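Local coordinates for protein malate dehydrogenase (Pyrococcus horikoshii, PDB 1V9N) that catalyses the reversible, NAD-dependent oxidation of (S)-malate to oxaloacetate as a homodimeric enzyme of the LDH2/MDH2 oxidoreductase family, at residues Arg152-Pro157 with Ile161-Gly166; Met251-Ser256 with Thr263-Val268. All coordinates share one frame; numbering follows the deposited sequence.

Contact 1 closes a loop between strands 144-149 and 170-174; contact 2 ties helix 242-258 to the loop that follows it. They come in series along the chain, their centres about 11 Å apart, and they touch. Pro153 CD packs 3.1 Å from Ser265 O, while the branch atom Ile164 CG2 lies 3.4 Å from Trp264 CZ3. Leu165 of contact 1 also packs on the same helix that carries Asp253. Both contacts reach the second subunit of the dimer. Bound NADPH lies close to this region, about 7 Å from the side chain of Leu154 and about 9 Å from that of Ser265.

Contact 1: Arg152-Pro157 with Ile161-Gly166; sequences RPLVAP and IERILG
Val155 pairs with Leu165 in a single antiparallel bridge of the hydrogen-bonded kind within a loop, with a classic beta bulge in each segment. Leu154 and Val155 together face Leu165, and Ile164 and Leu165 together face Val155. Each of two carbonyl oxygens therefore takes two N-H groups. Leu165 O accepts Leu154 N at 2.8 Å, almost straight (171°), and Val155 N at 2.7 Å. Val155 O accepts Leu165 N at 2.8 Å and Ile164 N at 2.9 Å, the latter from above the carbonyl plane. Four bonds thus hold the two segments across this one bridge. Weaker CA-H...O contacts extend the pairing: Gly166 CA leans on Arg152 O, and Ala156 CA lies 3.1 Å from Glu162 O.

Apolar groups pack around the bridge. The CB atoms of Val155 and Leu165 meet, and Leu165 CD1 reaches the CA and CB of Pro157. Pro153 rests its CB against the carbonyl oxygens of Arg163 and Ile164.

The Arg163 side chain passes obliquely across that of Leu154, with CB and CD near Pro153 O and CG near Leu154 O. Its chain is extended from CG to NE (chi3 -179°), which carries the guanidinium past Leu154 to the backbone oxygens of Gly228 and Val224, bonded by NE and NH2 respectively. The outer side of the loop meets the second subunit: Glu162 OE2 accepts a hydrogen bond from the backbone N of Arg311 of that subunit. On the Arg163 guanidinium, one face is overlaid by the methyl Leu154 CD2, 4.1 Å from Arg163 NH1.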
# COMPACT_ATOMS: atom_id res chain seq x y z
N ARG A 152 -13.42 12.52 1.92
CA ARG A 152 -14.43 12.74 2.95
C ARG A 152 -14.56 11.48 3.78
O ARG A 152 -14.33 10.38 3.29
CB ARG A 152 -15.78 13.07 2.31
CG ARG A 152 -15.77 14.31 1.43
CD ARG A 152 -17.16 14.65 0.91
NE ARG A 152 -17.74 13.57 0.12
CZ ARG A 152 -18.60 12.67 0.60
NH1 ARG A 152 -18.99 12.73 1.87
NH2 ARG A 152 -19.07 11.71 -0.19
N PRO A 153 -14.92 11.62 5.07
CA PRO A 153 -15.07 10.43 5.92
C PRO A 153 -16.25 9.58 5.45
O PRO A 153 -17.38 10.06 5.36
CB PRO A 153 -15.29 11.04 7.31
CG PRO A 153 -15.97 12.35 7.01
CD PRO A 153 -15.17 12.85 5.83
N LEU A 154 -15.97 8.31 5.15
CA LEU A 154 -17.00 7.39 4.67
C LEU A 154 -16.80 5.98 5.19
O LEU A 154 -17.71 5.15 5.11
CB LEU A 154 -16.97 7.34 3.13
CG LEU A 154 -17.41 8.55 2.31
CD1 LEU A 154 -16.64 8.59 1.00
CD2 LEU A 154 -18.90 8.48 2.05
N VAL A 155 -15.63 5.70 5.75
CA VAL A 155 -15.31 4.36 6.25
C VAL A 155 -15.16 4.31 7.76
O VAL A 155 -14.69 5.26 8.39
CB VAL A 155 -14.01 3.83 5.59
CG1 VAL A 155 -13.78 2.36 5.96
CG2 VAL A 155 -14.08 4.00 4.09
N ALA A 156 -15.56 3.19 8.35
CA ALA A 156 -15.47 3.01 9.80
C ALA A 156 -14.24 2.21 10.19
O ALA A 156 -13.95 1.16 9.60
CB ALA A 156 -16.72 2.31 10.32
N PRO A 157 -13.49 2.69 11.19
CA PRO A 157 -12.29 1.97 11.61
C PRO A 157 -12.69 0.62 12.20
O PRO A 157 -13.82 0.45 12.68
CB PRO A 157 -11.68 2.91 12.65
CG PRO A 157 -12.88 3.56 13.25
CD PRO A 157 -13.72 3.87 12.04
N ILE A 161 -18.09 2.18 14.35
CA ILE A 161 -19.24 2.30 13.48
C ILE A 161 -19.42 3.67 12.82
O ILE A 161 -20.29 3.85 11.98
CB ILE A 161 -20.55 1.95 14.25
CG1 ILE A 161 -20.74 2.92 15.42
CG2 ILE A 161 -20.47 0.53 14.77
CD1 ILE A 161 -21.96 2.62 16.26
N GLU A 162 -18.58 4.63 13.21
CA GLU A 162 -18.67 5.98 12.64
C GLU A 162 -17.92 6.11 11.32
O GLU A 162 -16.93 5.42 11.09
CB GLU A 162 -18.06 7.00 13.59
CG GLU A 162 -18.82 7.28 14.86
CD GLU A 162 -18.20 8.44 15.61
OE1 GLU A 162 -18.11 9.55 15.02
OE2 GLU A 162 -17.79 8.26 16.77
N ARG A 163 -18.38 7.02 10.47
CA ARG A 163 -17.71 7.30 9.21
C ARG A 163 -16.57 8.22 9.63
O ARG A 163 -16.81 9.39 9.94
CB ARG A 163 -18.59 8.07 8.24
CG ARG A 163 -19.79 7.35 7.66
CD ARG A 163 -20.44 8.25 6.62
NE ARG A 163 -21.62 7.66 6.00
CZ ARG A 163 -22.33 8.26 5.05
NH1 ARG A 163 -21.97 9.46 4.61
NH2 ARG A 163 -23.39 7.67 4.53
N ILE A 164 -15.35 7.72 9.67
CA ILE A 164 -14.23 8.57 10.07
C ILE A 164 -13.06 8.55 9.10
O ILE A 164 -12.36 9.55 8.97
CB ILE A 164 -13.75 8.21 11.50
CG1 ILE A 164 -14.66 8.91 12.51
CG2 ILE A 164 -12.29 8.60 11.70
CD1 ILE A 164 -14.15 8.87 13.92
N LEU A 165 -12.86 7.42 8.43
CA LEU A 165 -11.76 7.28 7.48
C LEU A 165 -12.23 7.50 6.04
O LEU A 165 -13.41 7.29 5.72
CB LEU A 165 -11.15 5.88 7.60
CG LEU A 165 -10.71 5.43 9.00
CD1 LEU A 165 -10.25 3.99 8.93
CD2 LEU A 165 -9.61 6.33 9.52
N GLY A 166 -11.31 7.91 5.17
CA GLY A 166 -11.67 8.12 3.78
C GLY A 166 -11.47 6.85 2.97
O GLY A 166 -10.86 5.90 3.45

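Contact 2: Met251-Ser256 with Thr263-Val268; sequences MVDILS and TWSKYV
Asp253 OD2 is gripped by the hydroxyl of Ser265 (OG, 2.6 Å) and by Asn168 ND2, with a weak third bond from Ser265 N. The hydroxyl donates to the syn side of the oxygen, 17° out of the carboxylate plane. The same carboxylate also takes the backbone of that serine more firmly: Ser265 N gives its main bond to Asp253 OD1 at 3.0 Å. Ser265 OG stands beside its own backbone N (chi1 -61°), which lets hydroxyl and amide reach the carboxylate together.

Trp264 contributes carbon contacts, with its CA 3.1 Å and its CB 3.4 Å from Asp253 OD1. Its indole leads away from the helix, and Lys266 CB lies over one face of the ring, toward its rim. Beyond the two segments, Asn150 ND2 bonds Asp253 OD1, while Asn168 ND2 also bonds Ser265 OG. Lys266 forms a salt bridge with Glu306 of the second subunit.

A buried side chain of helix 242-258 thus holds the start of the turn in which Tyr267 N bonds Trp264 O. With donors from a serine and two asparagines sharing its two oxygens, the carboxylate is probably kept charged and fixed in rotation.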
# COMPACT_ATOMS: atom_id res chain seq x y z
N MSE A 251 -2.34 5.00 6.23
CA MSE A 251 -1.07 5.25 5.56
C MSE A 251 -1.28 6.41 4.59
O MSE A 251 -0.50 7.35 4.55
CB MSE A 251 -0.63 4.00 4.78
CG MSE A 251 0.60 4.21 3.91
SE MSE A 251 1.14 2.58 3.01
CE MSE A 251 0.01 2.72 1.47
N VAL A 252 -2.37 6.35 3.83
CA VAL A 252 -2.69 7.40 2.87
C VAL A 252 -2.84 8.77 3.55
O VAL A 252 -2.28 9.76 3.07
CB VAL A 252 -3.99 7.09 2.10
CG1 VAL A 252 -4.41 8.29 1.27
CG2 VAL A 252 -3.79 5.87 1.23
N ASP A 253 -3.59 8.82 4.65
CA ASP A 253 -3.81 10.08 5.37
C ASP A 253 -2.53 10.60 6.01
O ASP A 253 -2.32 11.81 6.12
CB ASP A 253 -4.88 9.90 6.45
CG ASP A 253 -6.21 10.53 6.06
OD1 ASP A 253 -6.21 11.68 5.57
OD2 ASP A 253 -7.25 9.89 6.26
N ILE A 254 -1.67 9.70 6.46
CA ILE A 254 -0.42 10.10 7.09
C ILE A 254 0.51 10.70 6.04
O ILE A 254 1.12 11.74 6.27
CB ILE A 254 0.26 8.88 7.77
CG1 ILE A 254 -0.58 8.44 8.98
CG2 ILE A 254 1.68 9.24 8.21
CD1 ILE A 254 -0.10 7.15 9.63
N LEU A 255 0.59 10.06 4.87
CA LEU A 255 1.45 10.54 3.80
C LEU A 255 0.89 11.77 3.09
O LEU A 255 1.64 12.62 2.60
CB LEU A 255 1.70 9.42 2.78
CG LEU A 255 2.49 8.22 3.32
CD1 LEU A 255 2.56 7.12 2.26
CD2 LEU A 255 3.89 8.66 3.72
N SER A 256 -0.43 11.88 3.05
CA SER A 256 -1.10 13.00 2.40
C SER A 256 -1.46 14.14 3.34
O SER A 256 -0.89 15.22 3.27
CB SER A 256 -2.38 12.51 1.71
OG SER A 256 -2.10 11.52 0.73
N THR A 263 -4.84 18.17 6.37
CA THR A 263 -5.74 17.58 7.36
C THR A 263 -6.09 16.16 6.95
O THR A 263 -5.88 15.77 5.80
CB THR A 263 -7.04 18.42 7.54
OG1 THR A 263 -7.69 18.01 8.74
CG2 THR A 263 -7.99 18.21 6.37
N TRP A 264 -6.62 15.37 7.88
CA TRP A 264 -6.98 14.01 7.54
C TRP A 264 -8.47 13.88 7.20
O TRP A 264 -9.26 14.80 7.43
CB TRP A 264 -6.56 13.04 8.66
CG TRP A 264 -7.16 13.29 10.00
CD1 TRP A 264 -6.93 14.35 10.82
CD2 TRP A 264 -8.10 12.45 10.69
NE1 TRP A 264 -7.66 14.23 11.98
CE2 TRP A 264 -8.39 13.07 11.92
CE3 TRP A 264 -8.72 11.24 10.38
CZ2 TRP A 264 -9.27 12.52 12.85
CZ3 TRP A 264 -9.60 10.68 11.31
CH2 TRP A 264 -9.87 11.32 12.53
N SER A 265 -8.83 12.74 6.62
CA SER A 265 -10.19 12.46 6.17
C SER A 265 -11.37 13.02 6.95
O SER A 265 -12.25 13.66 6.38
CB SER A 265 -10.35 10.95 6.01
OG SER A 265 -9.44 10.48 5.03
N LYS A 266 -11.39 12.77 8.26
CA LYS A 266 -12.48 13.24 9.09
C LYS A 266 -12.80 14.72 8.87
O LYS A 266 -13.96 15.12 8.93
CB LYS A 266 -12.14 13.00 10.57
CG LYS A 266 -13.25 13.42 11.53
CD LYS A 266 -12.83 13.22 12.97
CE LYS A 266 -13.88 13.79 13.93
NZ LYS A 266 -13.45 13.64 15.34
N TYR A 267 -11.78 15.53 8.59
CA TYR A 267 -11.99 16.95 8.40
C TYR A 267 -12.01 17.46 6.96
O TYR A 267 -12.06 18.67 6.73
CB TYR A 267 -10.96 17.72 9.23
CG TYR A 267 -11.14 17.46 10.70
CD1 TYR A 267 -12.15 18.10 11.42
CD2 TYR A 267 -10.36 16.51 11.37
CE1 TYR A 267 -12.38 17.80 12.76
CE2 TYR A 267 -10.59 16.20 12.71
CZ TYR A 267 -11.60 16.85 13.40
OH TYR A 267 -11.84 16.54 14.72
N VAL A 268 -12.00 16.54 6.00
CA VAL A 268 -12.05 16.91 4.60
C VAL A 268 -13.52 17.25 4.28
O VAL A 268 -14.41 16.45 4.54
CB VAL A 268 -11.59 15.74 3.69
CG1 VAL A 268 -11.81 16.08 2.22
CG2 VAL A 268 -10.11 15.44 3.95